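PDB 4WOJ: aspartate semialdehyde dehydrogenase from Francisella tularensis subsp. tularensis, which probably catalyses the NADPH-dependent reductive dephosphorylation of aspartyl-4-phosphate to aspartate semialdehyde, an early step on the way to lysine, methionine and threonine. Local coordinates for residues 287-297 with 334-344. Sequence-based numbering, arbitrary orientation.
Sequences KLTIEEIKQKI and IKSSLLADDIF
Ile334 meets Ile290, Ile293, Lys294 and Ile297 where the amphipathic helix 290-297 packs against one face of the mixed sheet of the dimerisation domain, turning its isoleucines to the strands. Helix and strand 334-336 run closer to antiparallel than to parallel, at 149°, with their axes 8.7 Å apart. The CG2 methyl of Ile334 does most of the touching: it lies 3.9 Å from Ile290 CD1 and 4.0 Å from Lys294 CG, the aliphatic part of the lysine crossing it at a slant. In Ile290, CG1 stands anti to the backbone N (chi1 -161°), which carries CD1 down onto the strand backbone, 3.5 Å from Lys335 C. The side chain of Lys335 points to the other side of the sheet, where its NZ forms a salt bridge with Glu244 and a hydrogen bond to Gly265 O, both of the second subunit, so the strand meets the helix on one face and the second subunit on the other. In the type I turn from Ala340 to Ile343, Asp341 OD2 and Lys287 NZ form a salt bridge at the surface, though OD2 sits too close to a neighbour in the model for the details to be trusted. Asp342 offers its CB to the same lysine chain, 3.9 Å from Lys287 CG, while its OD1 is held by Lys283 on strand 275-284. Phe344 returns the chain to the buried layer beneath the helix. Ile297 CD1 approaches its ring obliquely, 4.1 Å from Phe344 CE2, and a CH-pi contact sets Ile293 CG2 almost squarely over one face, 3.8 Å from the centroid of the Phe344 ring and only 4° off the normal.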
loop_
_atom_site.group_PDB
_atom_site.type_symbol
_atom_site.label_atom_id
_atom_site.label_comp_id
_atom_site.label_asym_id
_atom_site.label_seq_id
_atom_site.Cartn_x
_atom_site.Cartn_y
_atom_site.Cartn_z
ATOM N N LYS B 287 -16.822 22.384 6.343
ATOM C CA LYS B 287 -17.328 21.609 5.226
ATOM C C LYS B 287 -17.119 22.381 3.925
ATOM O O LYS B 287 -17.386 23.561 3.842
ATOM C CB LYS B 287 -18.782 21.209 5.450
ATOM C CG LYS B 287 -18.896 20.172 6.576
ATOM C CD LYS B 287 -19.572 20.660 7.845
ATOM C CE LYS B 287 -19.203 19.727 9.008
ATOM N NZ LYS B 287 -20.173 19.703 10.142
ATOM N N LEU B 288 -16.594 21.691 2.937
ATOM C CA LEU B 288 -16.261 22.263 1.661
ATOM C C LEU B 288 -16.760 21.330 0.578
ATOM O O LEU B 288 -16.681 20.128 0.716
ATOM C CB LEU B 288 -14.755 22.355 1.525
ATOM C CG LEU B 288 -14.003 23.414 2.296
ATOM C CD1 LEU B 288 -12.551 23.381 1.868
ATOM C CD2 LEU B 288 -14.568 24.782 2.020
ATOM N N THR B 289 -17.272 21.870 -0.502
ATOM C CA THR B 289 -17.644 21.010 -1.600
ATOM C C THR B 289 -16.379 20.352 -2.196
ATOM O O THR B 289 -15.251 20.754 -1.940
ATOM C CB THR B 289 -18.400 21.774 -2.681
ATOM O OG1 THR B 289 -17.563 22.819 -3.182
ATOM C CG2 THR B 289 -19.653 22.363 -2.103
ATOM N N ILE B 290 -16.576 19.320 -2.968
ATOM C CA ILE B 290 -15.440 18.599 -3.468
ATOM C C ILE B 290 -14.714 19.430 -4.513
ATOM O O ILE B 290 -13.531 19.378 -4.581
ATOM C CB ILE B 290 -15.828 17.223 -3.990
ATOM C CG1 ILE B 290 -14.601 16.341 -4.053
ATOM C CG2 ILE B 290 -16.520 17.351 -5.352
ATOM C CD1 ILE B 290 -13.924 16.112 -2.713
ATOM N N GLU B 291 -15.428 20.300 -5.219
ATOM C CA GLU B 291 -14.811 21.259 -6.158
ATOM C C GLU B 291 -13.985 22.348 -5.500
ATOM O O GLU B 291 -13.007 22.833 -6.064
ATOM C CB GLU B 291 -15.867 21.871 -7.093
ATOM C CG GLU B 291 -16.351 20.830 -8.126
ATOM C CD GLU B 291 -15.279 20.488 -9.190
ATOM O OE1 GLU B 291 -14.157 21.080 -9.181
ATOM O OE2 GLU B 291 -15.553 19.618 -10.062
ATOM N N GLU B 292 -14.376 22.758 -4.315
ATOM C CA GLU B 292 -13.621 23.762 -3.605
ATOM C C GLU B 292 -12.304 23.143 -3.134
ATOM O O GLU B 292 -11.270 23.776 -3.153
ATOM C CB GLU B 292 -14.393 24.269 -2.400
ATOM C CG GLU B 292 -15.684 24.988 -2.730
ATOM C CD GLU B 292 -16.470 25.356 -1.447
ATOM O OE1 GLU B 292 -16.516 26.537 -1.053
ATOM O OE2 GLU B 292 -17.001 24.447 -0.794
ATOM N N ILE B 293 -12.375 21.888 -2.703
ATOM C CA ILE B 293 -11.226 21.135 -2.217
ATOM C C ILE B 293 -10.192 20.965 -3.365
ATOM O O ILE B 293 -9.001 21.232 -3.168
ATOM C CB ILE B 293 -11.701 19.783 -1.618
ATOM C CG1 ILE B 293 -12.398 20.017 -0.284
ATOM C CG2 ILE B 293 -10.564 18.796 -1.425
ATOM C CD1 ILE B 293 -13.289 18.876 0.162
ATOM N N LYS B 294 -10.643 20.569 -4.554
ATOM C CA LYS B 294 -9.719 20.398 -5.703
ATOM C C LYS B 294 -9.100 21.735 -6.022
ATOM O O LYS B 294 -7.901 21.844 -6.194
ATOM C CB LYS B 294 -10.429 19.881 -6.953
ATOM C CG LYS B 294 -11.123 18.512 -6.799
ATOM C CD LYS B 294 -12.282 18.212 -7.759
ATOM C CE LYS B 294 -11.977 18.468 -9.254
ATOM N NZ LYS B 294 -10.552 18.295 -9.649
ATOM N N GLN B 295 -9.931 22.771 -6.034
ATOM C CA GLN B 295 -9.450 24.101 -6.380
ATOM C C GLN B 295 -8.273 24.472 -5.479
ATOM O O GLN B 295 -7.156 24.688 -5.954
ATOM C CB GLN B 295 -10.585 25.134 -6.310
ATOM C CG GLN B 295 -10.153 26.538 -6.707
ATOM C CD GLN B 295 -9.705 26.625 -8.176
ATOM O OE1 GLN B 295 -10.060 25.778 -9.015
ATOM N NE2 GLN B 295 -8.925 27.658 -8.494
ATOM N N LYS B 296 -8.545 24.517 -4.181
ATOM C CA LYS B 296 -7.518 24.814 -3.176
ATOM C C LYS B 296 -6.282 23.925 -3.368
ATOM O O LYS B 296 -5.166 24.423 -3.365
ATOM C CB LYS B 296 -8.031 24.600 -1.751
ATOM C CG LYS B 296 -9.365 25.268 -1.472
ATOM C CD LYS B 296 -9.232 26.463 -0.572
ATOM C CE LYS B 296 -10.608 26.929 -0.150
ATOM N NZ LYS B 296 -10.678 28.402 -0.283
ATOM N N ILE B 297 -6.490 22.616 -3.505
ATOM C CA ILE B 297 -5.367 21.706 -3.643
ATOM C C ILE B 297 -4.493 22.142 -4.852
ATOM O O ILE B 297 -3.277 22.258 -4.746
ATOM C CB ILE B 297 -5.799 20.241 -3.805
ATOM C CG1 ILE B 297 -6.071 19.624 -2.446
ATOM C CG2 ILE B 297 -4.705 19.431 -4.539
ATOM C CD1 ILE B 297 -6.796 18.305 -2.523
ATOM N N ILE B 334 -9.567 12.239 -5.560
ATOM C CA ILE B 334 -10.078 13.218 -4.640
ATOM C C ILE B 334 -11.590 13.084 -4.562
ATOM O O ILE B 334 -12.291 13.340 -5.506
ATOM C CB ILE B 334 -9.704 14.657 -5.054
ATOM C CG1 ILE B 334 -8.178 14.818 -5.082
ATOM C CG2 ILE B 334 -10.333 15.666 -4.095
ATOM C CD1 ILE B 334 -7.677 15.927 -5.984
ATOM N N LYS B 335 -12.088 12.675 -3.419
ATOM C CA LYS B 335 -13.503 12.434 -3.294
ATOM C C LYS B 335 -13.966 12.718 -1.890
ATOM O O LYS B 335 -13.184 12.760 -0.936
ATOM C CB LYS B 335 -13.802 11.004 -3.682
ATOM C CG LYS B 335 -13.234 9.985 -2.734
ATOM C CD LYS B 335 -13.582 8.571 -3.152
ATOM C CE LYS B 335 -13.441 7.608 -1.977
ATOM N NZ LYS B 335 -12.897 6.286 -2.407
ATOM N N SER B 336 -15.251 12.931 -1.774
ATOM C CA SER B 336 -15.904 13.117 -0.474
ATOM C C SER B 336 -16.048 11.755 0.149
ATOM O O SER B 336 -15.875 10.740 -0.498
ATOM C CB SER B 336 -17.277 13.729 -0.671
ATOM O OG SER B 336 -18.021 12.843 -1.470
ATOM N N SER B 337 -16.350 11.744 1.417
ATOM C CA SER B 337 -16.279 10.569 2.263
ATOM C C SER B 337 -17.646 10.320 2.934
ATOM O O SER B 337 -18.362 11.242 3.228
ATOM C CB SER B 337 -15.241 10.829 3.367
ATOM O OG SER B 337 -15.030 9.682 4.181
ATOM N N LEU B 338 -17.945 9.048 3.145
ATOM C CA LEU B 338 -19.078 8.566 3.872
ATOM C C LEU B 338 -18.916 8.671 5.380
ATOM O O LEU B 338 -19.843 8.451 6.124
ATOM C CB LEU B 338 -19.262 7.092 3.545
ATOM C CG LEU B 338 -19.659 6.802 2.113
ATOM C CD1 LEU B 338 -19.665 5.278 1.864
ATOM C CD2 LEU B 338 -21.005 7.435 1.791
ATOM N N LEU B 339 -17.706 8.928 5.826
ATOM C CA LEU B 339 -17.394 8.892 7.240
ATOM C C LEU B 339 -17.957 10.090 7.940
ATOM O O LEU B 339 -18.451 9.980 9.042
ATOM C CB LEU B 339 -15.875 8.884 7.442
ATOM C CG LEU B 339 -15.132 7.742 6.795
ATOM C CD1 LEU B 339 -13.614 7.861 7.043
ATOM C CD2 LEU B 339 -15.705 6.433 7.285
ATOM N N ALA B 340 -17.827 11.245 7.304
ATOM C CA ALA B 340 -18.307 12.496 7.864
ATOM C C ALA B 340 -18.415 13.532 6.764
ATOM O O ALA B 340 -17.686 13.492 5.790
ATOM C CB ALA B 340 -17.370 12.975 8.946
ATOM N N ASP B 341 -19.350 14.463 6.925
ATOM C CA ASP B 341 -19.542 15.546 5.942
ATOM C C ASP B 341 -18.297 16.425 5.753
ATOM O O ASP B 341 -18.199 17.114 4.756
ATOM C CB ASP B 341 -20.767 16.407 6.300
ATOM C CG ASP B 341 -20.737 16.916 7.744
ATOM O OD1 ASP B 341 -20.201 16.202 8.627
ATOM O OD2 ASP B 341 -21.269 18.026 8.007
ATOM N N ASP B 342 -17.373 16.411 6.718
ATOM C CA ASP B 342 -16.144 17.208 6.639
ATOM C C ASP B 342 -14.853 16.429 6.261
ATOM O O ASP B 342 -13.770 16.973 6.277
ATOM C CB ASP B 342 -15.935 18.011 7.928
ATOM C CG ASP B 342 -16.012 17.169 9.190
ATOM O OD1 ASP B 342 -15.993 15.936 9.071
ATOM O OD2 ASP B 342 -16.079 17.756 10.318
ATOM N N ILE B 343 -14.973 15.156 5.924
ATOM C CA ILE B 343 -13.795 14.357 5.624
ATOM C C ILE B 343 -13.729 14.143 4.144
ATOM O O ILE B 343 -14.729 13.883 3.533
ATOM C CB ILE B 343 -13.820 12.997 6.367
ATOM C CG1 ILE B 343 -13.742 13.252 7.879
ATOM C CG2 ILE B 343 -12.694 12.096 5.869
ATOM C CD1 ILE B 343 -13.904 12.012 8.724
ATOM N N PHE B 344 -12.565 14.306 3.557
ATOM C CA PHE B 344 -12.356 13.849 2.152
ATOM C C PHE B 344 -11.205 12.880 2.063
ATOM O O PHE B 344 -10.391 12.784 2.962
ATOM C CB PHE B 344 -12.160 15.007 1.167
ATOM C CG PHE B 344 -10.770 15.576 1.141
ATOM C CD1 PHE B 344 -10.409 16.589 2.011
ATOM C CD2 PHE B 344 -9.862 15.195 0.153
ATOM C CE1 PHE B 344 -9.151 17.149 1.977
ATOM C CE2 PHE B 344 -8.600 15.739 0.126
ATOM C CZ PHE B 344 -8.232 16.709 1.044
#